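LEOA (PDB 4AUR) is a bacterial dynamin from enterotoxigenic Escherichia coli that probably binds and hydrolyses GTP, with a long helical region joined to its GTPase head. Local coordinates at residues A[222-230]-A[244-253]; A[302-313]-A[392-403]. All blocks are in the same frame, centred on the assembly; numbering follows the deposited sequence.

In the fold
Contact 1 lies in the GTPase head, where the end of an outer strand and its following loop meet a helix junction; contact 2 lies in the elongated helical part, where two long helices run antiparallel. Their centres are about 75 Å apart and they share no element, although helix 250-273, which begins in contact 1, is followed directly in the chain by helix 275-343, which supplies residues 302-313. Contact 1 is largely buried and relies on aliphatic packing with two hydrogen bonds to backbone carbonyls. Contact 2 is only partly buried: aromatic and aliphatic side chains fill its inner side, while an arginine-aspartate salt bridge and a lysine that also binds a backbone carbonyl lie beside them.

Contact 1 (A[222-230]-A[244-253]); sequences IVCVASNPN and YESRSRINDL
Val223 and Val225 carry an edge strand (221-224) of the GTPase sheet and its exit against the junction of helices 241-248 and 250-273. The loop they lead into probably corresponds to the G5 loop, which in related GTPases helps to surround the guanine base, and its Ser227 N is hydrogen-bonded to the side chain of Asn177, at the end of strand 172-177, where the sequence fits the NKxD motif. Beta-branched valines suit the extended backbone; Val223 uses both methyls and Val225 its CG2. Val223 places CG1, anti to its backbone N (chi1 152°), 4.1 Å from Leu253 CB, while its CG2 approaches the carbonyl of Asp252. Val225 CG2 lies 3.6 Å from Arg249 O and also faces Leu253, whose side chain also packs on helix 66-74 and strand 172-177.

Past the strand, Ala226 N donates to Ser248 O at 3.0 Å, meeting a lone pair in the carbonyl plane; the N-H points at the acceptor with an angle of 147°. The same oxygen receives a CA-H...O contact from Val225. Alanine is small enough for the loop to come this close to the helix end. There Arg249 leaves helical geometry with positive phi, and its NH1 binds Arg247 O within the guanidinium plane.

Further along, the Tyr244 ring reaches the loop. Its edge meets Pro229 CD at CE1, and Tyr244 OH donates to Ser227 O at 3.3 Å, with that oxygen near the ring plane. Ser248 secures the junction in an ST turn: OG takes Ile250 N at 3.1 Å and gives its own hydrogen to Tyr244 O at 2.8 Å, and the same OG sits over the centre of the Tyr244 ring.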
loop_
_atom_site.group_PDB
_atom_site.type_symbol
_atom_site.label_atom_id
_atom_site.label_comp_id
_atom_site.label_asym_id
_atom_site.label_seq_id
_atom_site.Cartn_x
_atom_site.Cartn_y
_atom_site.Cartn_z
ATOM N N ILE A 222 0.843 -42.908 7.243
ATOM C CA ILE A 222 0.889 -44.318 7.599
ATOM C C ILE A 222 1.488 -44.530 8.978
ATOM O O ILE A 222 2.465 -43.900 9.358
ATOM C CB ILE A 222 1.678 -45.164 6.573
ATOM C CG1 ILE A 222 1.147 -44.905 5.167
ATOM C CG2 ILE A 222 1.533 -46.646 6.898
ATOM C CD1 ILE A 222 1.933 -45.594 4.079
ATOM N N VAL A 223 0.891 -45.454 9.705
ATOM C CA VAL A 223 1.288 -45.732 11.046
ATOM C C VAL A 223 1.225 -47.231 11.279
ATOM O O VAL A 223 0.277 -47.889 10.873
ATOM C CB VAL A 223 0.367 -44.982 12.013
ATOM C CG1 VAL A 223 0.262 -45.696 13.334
ATOM C CG2 VAL A 223 0.891 -43.564 12.221
ATOM N N CYS A 224 2.254 -47.760 11.927
ATOM C CA CYS A 224 2.336 -49.183 12.186
ATOM C C CYS A 224 1.973 -49.425 13.645
ATOM O O CYS A 224 2.411 -48.700 14.529
ATOM C CB CYS A 224 3.738 -49.694 11.860
ATOM S SG CYS A 224 4.271 -49.386 10.147
ATOM N N VAL A 225 1.169 -50.442 13.903
ATOM C CA VAL A 225 0.565 -50.581 15.203
ATOM C C VAL A 225 0.250 -52.049 15.472
ATOM O O VAL A 225 0.268 -52.874 14.552
ATOM C CB VAL A 225 -0.693 -49.674 15.232
ATOM C CG1 VAL A 225 -1.894 -50.307 15.936
ATOM C CG2 VAL A 225 -0.351 -48.308 15.816
ATOM N N ALA A 226 -0.010 -52.375 16.739
ATOM C CA ALA A 226 -0.392 -53.720 17.131
ATOM C C ALA A 226 -1.507 -53.678 18.137
ATOM O O ALA A 226 -1.314 -54.037 19.278
ATOM C CB ALA A 226 0.804 -54.434 17.723
ATOM N N SER A 227 -2.684 -53.261 17.696
ATOM C CA SER A 227 -3.829 -53.026 18.585
ATOM C C SER A 227 -3.992 -54.019 19.742
ATOM O O SER A 227 -4.336 -53.630 20.861
ATOM C CB SER A 227 -5.121 -53.060 17.775
ATOM O OG SER A 227 -5.401 -54.374 17.346
ATOM N N ASN A 228 -3.780 -55.295 19.437
ATOM C CA ASN A 228 -3.994 -56.399 20.369
ATOM C C ASN A 228 -2.794 -57.331 20.283
ATOM O O ASN A 228 -2.856 -58.342 19.597
ATOM C CB ASN A 228 -5.289 -57.131 19.982
ATOM C CG ASN A 228 -5.625 -58.290 20.902
ATOM O OD1 ASN A 228 -4.978 -58.510 21.932
ATOM N ND2 ASN A 228 -6.659 -59.041 20.531
ATOM N N PRO A 229 -1.688 -56.986 20.964
ATOM C CA PRO A 229 -0.433 -57.720 20.779
ATOM C C PRO A 229 -0.388 -59.034 21.552
ATOM O O PRO A 229 -0.997 -59.139 22.618
ATOM C CB PRO A 229 0.629 -56.739 21.287
ATOM C CG PRO A 229 -0.079 -55.874 22.261
ATOM C CD PRO A 229 -1.557 -55.921 21.968
ATOM N N ASN A 230 0.334 -60.015 21.004
ATOM C CA ASN A 230 0.363 -61.398 21.511
ATOM C C ASN A 230 -0.983 -62.106 21.294
ATOM O O ASN A 230 -1.018 -63.310 21.062
ATOM C CB ASN A 230 0.787 -61.484 23.001
ATOM C CG ASN A 230 2.274 -61.192 23.233
ATOM O OD1 ASN A 230 2.820 -61.542 24.286
ATOM N ND2 ASN A 230 2.931 -60.549 22.261
ATOM N N TYR A 244 1.460 -51.608 27.754
ATOM C CA TYR A 244 0.760 -51.730 26.484
ATOM C C TYR A 244 1.143 -50.680 25.438
ATOM O O TYR A 244 1.325 -51.010 24.267
ATOM C CB TYR A 244 -0.727 -51.649 26.773
ATOM C CG TYR A 244 -1.594 -51.401 25.582
ATOM C CD1 TYR A 244 -1.983 -52.437 24.760
ATOM C CD2 TYR A 244 -2.059 -50.130 25.300
ATOM C CE1 TYR A 244 -2.805 -52.219 23.677
ATOM C CE2 TYR A 244 -2.878 -49.897 24.212
ATOM C CZ TYR A 244 -3.248 -50.947 23.406
ATOM O OH TYR A 244 -4.067 -50.724 22.331
ATOM N N GLU A 245 1.251 -49.426 25.871
ATOM C CA GLU A 245 1.573 -48.305 24.973
ATOM C C GLU A 245 2.940 -48.422 24.310
ATOM O O GLU A 245 3.110 -48.036 23.150
ATOM C CB GLU A 245 1.485 -46.968 25.716
ATOM C CG GLU A 245 0.056 -46.519 25.961
ATOM C CD GLU A 245 -0.031 -45.238 26.759
ATOM O OE1 GLU A 245 0.996 -44.536 26.888
ATOM O OE2 GLU A 245 -1.131 -44.934 27.260
ATOM N N SER A 246 3.909 -48.940 25.055
ATOM C CA SER A 246 5.264 -49.112 24.548
ATOM C C SER A 246 5.302 -50.239 23.525
ATOM O O SER A 246 6.112 -50.217 22.604
ATOM C CB SER A 246 6.235 -49.420 25.700
ATOM O OG SER A 246 6.153 -48.439 26.726
ATOM N N ARG A 247 4.424 -51.220 23.703
ATOM C CA ARG A 247 4.378 -52.394 22.841
ATOM C C ARG A 247 3.516 -52.163 21.616
ATOM O O ARG A 247 3.969 -52.359 20.489
ATOM C CB ARG A 247 3.863 -53.604 23.616
ATOM C CG ARG A 247 4.771 -53.978 24.779
ATOM C CD ARG A 247 4.911 -55.478 25.002
ATOM N NE ARG A 247 6.026 -55.759 25.907
ATOM C CZ ARG A 247 6.404 -56.978 26.293
ATOM N NH1 ARG A 247 5.756 -58.062 25.866
ATOM N NH2 ARG A 247 7.438 -57.111 27.121
ATOM N N SER A 248 2.279 -51.735 21.832
ATOM C CA SER A 248 1.339 -51.558 20.742
ATOM C C SER A 248 1.732 -50.435 19.771
ATOM O O SER A 248 1.336 -50.445 18.618
ATOM C CB SER A 248 -0.016 -51.254 21.323
ATOM O OG SER A 248 0.050 -50.003 21.955
ATOM N N ARG A 249 2.513 -49.475 20.240
ATOM C CA ARG A 249 2.813 -48.245 19.491
ATOM C C ARG A 249 1.572 -47.417 19.177
ATOM O O ARG A 249 1.595 -46.583 18.276
ATOM C CB ARG A 249 3.620 -48.524 18.217
ATOM C CG ARG A 249 5.123 -48.536 18.430
ATOM C CD ARG A 249 5.531 -49.810 19.138
ATOM N NE ARG A 249 6.978 -50.032 19.130
ATOM C CZ ARG A 249 7.575 -51.117 19.619
ATOM N NH1 ARG A 249 6.858 -52.100 20.164
ATOM N NH2 ARG A 249 8.897 -51.222 19.559
ATOM N N ILE A 250 0.517 -47.616 19.963
ATOM C CA ILE A 250 -0.729 -46.880 19.802
ATOM C C ILE A 250 -0.546 -45.372 19.939
ATOM O O ILE A 250 -1.313 -44.620 19.394
ATOM C CB ILE A 250 -1.791 -47.352 20.814
ATOM C CG1 ILE A 250 -3.191 -46.927 20.387
ATOM C CG2 ILE A 250 -1.500 -46.817 22.201
ATOM C CD1 ILE A 250 -3.710 -47.748 19.232
ATOM N N ASN A 251 0.454 -44.928 20.680
ATOM C CA ASN A 251 0.725 -43.507 20.782
ATOM C C ASN A 251 1.087 -42.882 19.423
ATOM O O ASN A 251 0.700 -41.746 19.130
ATOM C CB ASN A 251 1.814 -43.245 21.839
ATOM C CG ASN A 251 1.247 -43.135 23.262
ATOM O OD1 ASN A 251 0.086 -43.489 23.542
ATOM N ND2 ASN A 251 2.073 -42.638 24.171
ATOM N N ASP A 252 1.798 -43.627 18.580
ATOM C CA ASP A 252 2.082 -43.169 17.222
ATOM C C ASP A 252 0.779 -42.840 16.473
ATOM O O ASP A 252 0.731 -41.880 15.709
ATOM C CB ASP A 252 2.918 -44.208 16.449
ATOM C CG ASP A 252 4.309 -44.453 17.076
ATOM O OD1 ASP A 252 4.882 -43.522 17.667
ATOM O OD2 ASP A 252 4.836 -45.580 16.973
ATOM N N LEU A 253 -0.280 -43.605 16.726
ATOM C CA LEU A 253 -1.577 -43.368 16.094
ATOM C C LEU A 253 -2.371 -42.229 16.708
ATOM O O LEU A 253 -2.985 -41.447 15.985
ATOM C CB LEU A 253 -2.433 -44.600 16.189
ATOM C CG LEU A 253 -3.831 -44.525 15.590
ATOM C CD1 LEU A 253 -3.721 -44.299 14.084
ATOM C CD2 LEU A 253 -4.604 -45.800 15.924
#

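Contact 2 (A[302-313]-A[392-403])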
loop_
_atom_site.group_PDB
_atom_site.type_symbol
_atom_site.label_atom_id
_atom_site.label_comp_id
_atom_site.label_asym_id
_atom_site.label_seq_id
_atom_site.Cartn_x
_atom_site.Cartn_y
_atom_site.Cartn_z
ATOM N N LYS A 302 2.537 12.342 -0.409
ATOM C CA LYS A 302 3.301 13.130 -1.366
ATOM C C LYS A 302 2.629 14.432 -1.769
ATOM O O LYS A 302 3.277 15.437 -1.870
ATOM C CB LYS A 302 3.545 12.307 -2.622
ATOM C CG LYS A 302 3.922 13.130 -3.841
ATOM C CD LYS A 302 4.697 12.330 -4.880
ATOM C CE LYS A 302 4.833 13.100 -6.206
ATOM N NZ LYS A 302 5.282 14.532 -6.116
ATOM N N ASN A 303 1.334 14.401 -2.048
ATOM C CA ASN A 303 0.624 15.594 -2.486
ATOM C C ASN A 303 0.506 16.598 -1.395
ATOM O O ASN A 303 0.531 17.768 -1.664
ATOM C CB ASN A 303 -0.786 15.277 -2.994
ATOM C CG ASN A 303 -1.444 16.470 -3.699
ATOM O OD1 ASN A 303 -2.450 17.003 -3.243
ATOM N ND2 ASN A 303 -0.867 16.887 -4.827
ATOM N N ASP A 304 0.357 16.134 -0.166
ATOM C CA ASP A 304 0.223 17.008 0.979
ATOM C C ASP A 304 1.582 17.648 1.268
ATOM O O ASP A 304 1.656 18.801 1.650
ATOM C CB ASP A 304 -0.279 16.196 2.178
ATOM C CG ASP A 304 -0.863 17.066 3.298
ATOM O OD1 ASP A 304 -0.988 18.296 3.115
ATOM O OD2 ASP A 304 -1.211 16.508 4.371
ATOM N N GLU A 305 2.655 16.904 1.039
ATOM C CA GLU A 305 3.992 17.374 1.337
ATOM C C GLU A 305 4.470 18.367 0.278
ATOM O O GLU A 305 5.113 19.367 0.610
ATOM C CB GLU A 305 4.945 16.184 1.474
ATOM C CG GLU A 305 4.640 15.336 2.710
ATOM C CD GLU A 305 5.293 13.945 2.715
ATOM O OE1 GLU A 305 5.857 13.528 1.667
ATOM O OE2 GLU A 305 5.231 13.258 3.778
ATOM N N ASP A 306 4.159 18.090 -0.987
ATOM C CA ASP A 306 4.355 19.049 -2.075
ATOM C C ASP A 306 3.722 20.394 -1.753
ATOM O O ASP A 306 4.323 21.425 -1.994
ATOM C CB ASP A 306 3.717 18.568 -3.375
ATOM C CG ASP A 306 4.554 17.545 -4.133
ATOM O OD1 ASP A 306 5.670 17.182 -3.704
ATOM O OD2 ASP A 306 4.080 17.100 -5.204
HETATM N N MSE A 307 2.496 20.408 -1.238
HETATM C CA MSE A 307 1.812 21.699 -1.018
HETATM C C MSE A 307 2.645 22.551 -0.100
HETATM O O MSE A 307 2.816 23.733 -0.350
HETATM C CB MSE A 307 0.401 21.596 -0.433
HETATM C CG MSE A 307 -0.555 20.733 -1.248
HETATM SE SE MSE A 307 -0.978 21.571 -2.978
HETATM C CE MSE A 307 -0.411 20.076 -4.132
ATOM N N HIS A 308 3.172 21.958 0.971
ATOM C CA HIS A 308 4.008 22.687 1.909
ATOM C C HIS A 308 5.326 23.049 1.250
ATOM O O HIS A 308 5.768 24.178 1.339
ATOM C CB HIS A 308 4.180 21.906 3.227
ATOM C CG HIS A 308 2.895 21.777 4.001
ATOM N ND1 HIS A 308 2.252 22.863 4.565
ATOM C CD2 HIS A 308 2.103 20.705 4.251
ATOM C CE1 HIS A 308 1.135 22.461 5.145
ATOM N NE2 HIS A 308 1.018 21.158 4.964
ATOM N N ARG A 309 5.913 22.102 0.538
ATOM C CA ARG A 309 7.052 22.371 -0.316
ATOM C C ARG A 309 6.831 23.549 -1.270
ATOM O O ARG A 309 7.738 24.321 -1.503
ATOM C CB ARG A 309 7.400 21.124 -1.103
ATOM C CG ARG A 309 8.490 21.302 -2.137
ATOM C CD ARG A 309 8.920 19.954 -2.676
ATOM N NE ARG A 309 9.996 20.080 -3.659
ATOM C CZ ARG A 309 10.869 19.111 -3.961
ATOM N NH1 ARG A 309 10.811 17.919 -3.355
ATOM N NH2 ARG A 309 11.811 19.328 -4.885
ATOM N N PHE A 310 5.641 23.707 -1.825
ATOM C CA PHE A 310 5.406 24.808 -2.756
ATOM C C PHE A 310 5.351 26.144 -2.037
ATOM O O PHE A 310 5.709 27.154 -2.599
ATOM C CB PHE A 310 4.105 24.624 -3.551
ATOM C CG PHE A 310 4.063 23.386 -4.414
ATOM C CD1 PHE A 310 5.221 22.770 -4.870
ATOM C CD2 PHE A 310 2.844 22.844 -4.789
ATOM C CE1 PHE A 310 5.147 21.646 -5.666
ATOM C CE2 PHE A 310 2.779 21.722 -5.590
ATOM C CZ PHE A 310 3.927 21.138 -6.038
ATOM N N SER A 311 4.887 26.159 -0.799
ATOM C CA SER A 311 4.767 27.415 -0.061
ATOM C C SER A 311 6.123 27.821 0.477
ATOM O O SER A 311 6.419 29.003 0.565
ATOM C CB SER A 311 3.732 27.293 1.048
ATOM O OG SER A 311 2.511 26.784 0.499
ATOM N N ASN A 312 6.967 26.847 0.784
ATOM C CA ASN A 312 8.365 27.142 1.081
ATOM C C ASN A 312 9.140 27.750 -0.062
ATOM O O ASN A 312 9.866 28.689 0.140
ATOM C CB ASN A 312 9.090 25.877 1.509
ATOM C CG ASN A 312 8.694 25.449 2.892
ATOM O OD1 ASN A 312 8.102 26.247 3.656
ATOM N ND2 ASN A 312 8.999 24.189 3.238
ATOM N N ASP A 313 9.008 27.154 -1.242
ATOM C CA ASP A 313 9.597 27.655 -2.486
ATOM C C ASP A 313 9.241 29.081 -2.747
ATOM O O ASP A 313 10.073 29.881 -3.141
ATOM C CB ASP A 313 9.073 26.864 -3.668
ATOM C CG ASP A 313 9.633 25.483 -3.726
ATOM O OD1 ASP A 313 10.553 25.206 -2.915
ATOM O OD2 ASP A 313 9.159 24.689 -4.571
ATOM N N LEU A 392 11.167 28.538 -9.638
ATOM C CA LEU A 392 10.052 28.168 -8.810
ATOM C C LEU A 392 9.023 27.404 -9.638
ATOM O O LEU A 392 8.531 26.381 -9.199
ATOM C CB LEU A 392 9.439 29.409 -8.145
ATOM C CG LEU A 392 7.984 29.367 -7.675
ATOM C CD1 LEU A 392 7.780 28.297 -6.617
ATOM C CD2 LEU A 392 7.612 30.737 -7.138
ATOM N N SER A 393 8.691 27.907 -10.818
ATOM C CA SER A 393 7.770 27.235 -11.714
ATOM C C SER A 393 8.291 25.851 -12.035
ATOM O O SER A 393 7.527 24.912 -12.085
ATOM C CB SER A 393 7.617 28.031 -13.007
ATOM O OG SER A 393 7.096 27.252 -14.069
ATOM N N ASP A 394 9.592 25.714 -12.235
ATOM C CA ASP A 394 10.159 24.417 -12.572
ATOM C C ASP A 394 10.083 23.379 -11.438
ATOM O O ASP A 394 10.059 22.170 -11.697
ATOM C CB ASP A 394 11.600 24.567 -13.093
ATOM C CG ASP A 394 11.660 25.212 -14.490
ATOM O OD1 ASP A 394 10.582 25.473 -15.098
ATOM O OD2 ASP A 394 12.788 25.462 -14.982
ATOM N N ASP A 395 10.045 23.817 -10.190
ATOM C CA ASP A 395 9.952 22.840 -9.119
ATOM C C ASP A 395 8.520 22.428 -8.913
ATOM O O ASP A 395 8.213 21.263 -8.789
ATOM C CB ASP A 395 10.498 23.342 -7.804
ATOM C CG ASP A 395 10.662 22.223 -6.817
ATOM O OD1 ASP A 395 11.155 21.162 -7.246
ATOM O OD2 ASP A 395 10.287 22.379 -5.637
ATOM N N ILE A 396 7.636 23.397 -8.872
ATOM C CA ILE A 396 6.234 23.089 -8.810
ATOM C C ILE A 396 5.901 22.140 -9.946
ATOM O O ILE A 396 5.290 21.109 -9.743
ATOM C CB ILE A 396 5.385 24.352 -8.907
ATOM C CG1 ILE A 396 5.542 25.156 -7.628
ATOM C CG2 ILE A 396 3.931 23.971 -9.116
ATOM C CD1 ILE A 396 4.976 26.545 -7.701
ATOM N N THR A 397 6.347 22.493 -11.137
ATOM C CA THR A 397 6.043 21.755 -12.344
ATOM C C THR A 397 6.698 20.388 -12.309
ATOM O O THR A 397 6.136 19.427 -12.782
ATOM C CB THR A 397 6.439 22.605 -13.575
ATOM O OG1 THR A 397 5.394 23.550 -13.814
ATOM C CG2 THR A 397 6.677 21.786 -14.822
ATOM N N ARG A 398 7.867 20.267 -11.723
ATOM C CA ARG A 398 8.475 18.949 -11.648
ATOM C C ARG A 398 7.690 17.985 -10.729
ATOM O O ARG A 398 7.504 16.812 -11.057
ATOM C CB ARG A 398 9.949 19.044 -11.219
ATOM C CG ARG A 398 10.541 17.693 -10.855
ATOM C CD ARG A 398 12.058 17.614 -10.918
ATOM N NE ARG A 398 12.460 16.205 -10.996
ATOM C CZ ARG A 398 13.704 15.771 -11.162
ATOM N NH1 ARG A 398 14.713 16.633 -11.259
ATOM N NH2 ARG A 398 13.938 14.464 -11.228
ATOM N N GLN A 399 7.258 18.484 -9.578
ATOM C CA GLN A 399 6.578 17.680 -8.572
ATOM C C GLN A 399 5.151 17.278 -8.974
ATOM O O GLN A 399 4.715 16.157 -8.731
ATOM C CB GLN A 399 6.517 18.464 -7.267
ATOM C CG GLN A 399 7.858 18.707 -6.635
ATOM C CD GLN A 399 8.753 17.496 -6.682
ATOM O OE1 GLN A 399 8.373 16.403 -6.284
ATOM N NE2 GLN A 399 9.966 17.694 -7.160
ATOM N N LEU A 400 4.424 18.212 -9.573
ATOM C CA LEU A 400 3.112 17.920 -10.147
ATOM C C LEU A 400 3.212 16.793 -11.154
ATOM O O LEU A 400 2.330 15.941 -11.250
ATOM C CB LEU A 400 2.579 19.142 -10.869
ATOM C CG LEU A 400 2.182 20.282 -9.977
ATOM C CD1 LEU A 400 1.553 21.374 -10.816
ATOM C CD2 LEU A 400 1.231 19.797 -8.904
ATOM N N SER A 401 4.286 16.806 -11.926
ATOM C CA SER A 401 4.457 15.818 -12.948
ATOM C C SER A 401 4.796 14.472 -12.367
ATOM O O SER A 401 4.526 13.468 -12.995
ATOM C CB SER A 401 5.514 16.269 -13.946
ATOM O OG SER A 401 5.000 17.371 -14.672
ATOM N N SER A 402 5.398 14.430 -11.187
ATOM C CA SER A 402 5.735 13.133 -10.600
ATOM C C SER A 402 4.532 12.535 -9.865
ATOM O O SER A 402 4.500 11.346 -9.621
ATOM C CB SER A 402 6.938 13.235 -9.669
ATOM O OG SER A 402 6.642 14.127 -8.629
ATOM N N SER A 403 3.575 13.365 -9.481
ATOM C CA SER A 403 2.313 12.870 -8.985
ATOM C C SER A 403 1.519 12.291 -10.156
ATOM O O SER A 403 1.018 11.180 -10.072
ATOM C CB SER A 403 1.522 13.975 -8.300
ATOM O OG SER A 403 2.231 14.491 -7.194
#
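Arg309 stretches toward Asp395 with its chain straight from CG to NE, CG lying anti to the backbone N (chi1 174°), and Asp395 answers with CG likewise anti to its own N (-167°). The two therefore meet on the flank of the interface between segments 302-313 and 392-403, whose axes approach to 10.3 Å; their antiparallel parent helices, 275-343 and 368-408, belong to the elongated dynamin-like helical domain. Arg309 grips the carboxylate side-on: Arg309 NE binds Asp395 OD2 at 3.0 Å, almost in the guanidinium plane, and Arg309 NH2 binds Asp395 OD1 at 3.1 Å with the oxygen more tilted from that plane, each oxygen using its syn lone pair. The Gln399 amide lies over one face of the guanidinium, the two planes 22° apart, a stack suited to a flat, polar side chain.

Inward, Phe310 is a knob set among Asp395, Ile396, Gln399 and Leu400. Ile396 covers one ring face, its CG1 making a CH-pi contact 4.1 Å from the Phe310 ring centroid, while Gln399 CB meets the ring at its edge. Leu400 CD2 comes obliquely to CE2. A broad aromatic ring fills this hole, and Val539 of helix 530-544 also touches it. Gln399 is the reciprocal knob, seated among Lys302, Asp306, Arg309 and Phe310.

Near the start of segment 302-313, Lys302, extended until a bend at its last torsion, brings NZ to Gln399 O at 3.1 Å; the same ammonium forms a salt bridge with Asp306 OD2 at 3.0 Å. Gln399 O also accepts from Ser402 OG and Ser403 N. Near the segment's end, Asp313 CB packs on Leu392 CD1.

Charge pairing through exposed Arg309 thus flanks buried Phe310, making the interface polar at its rim and largely apolar within.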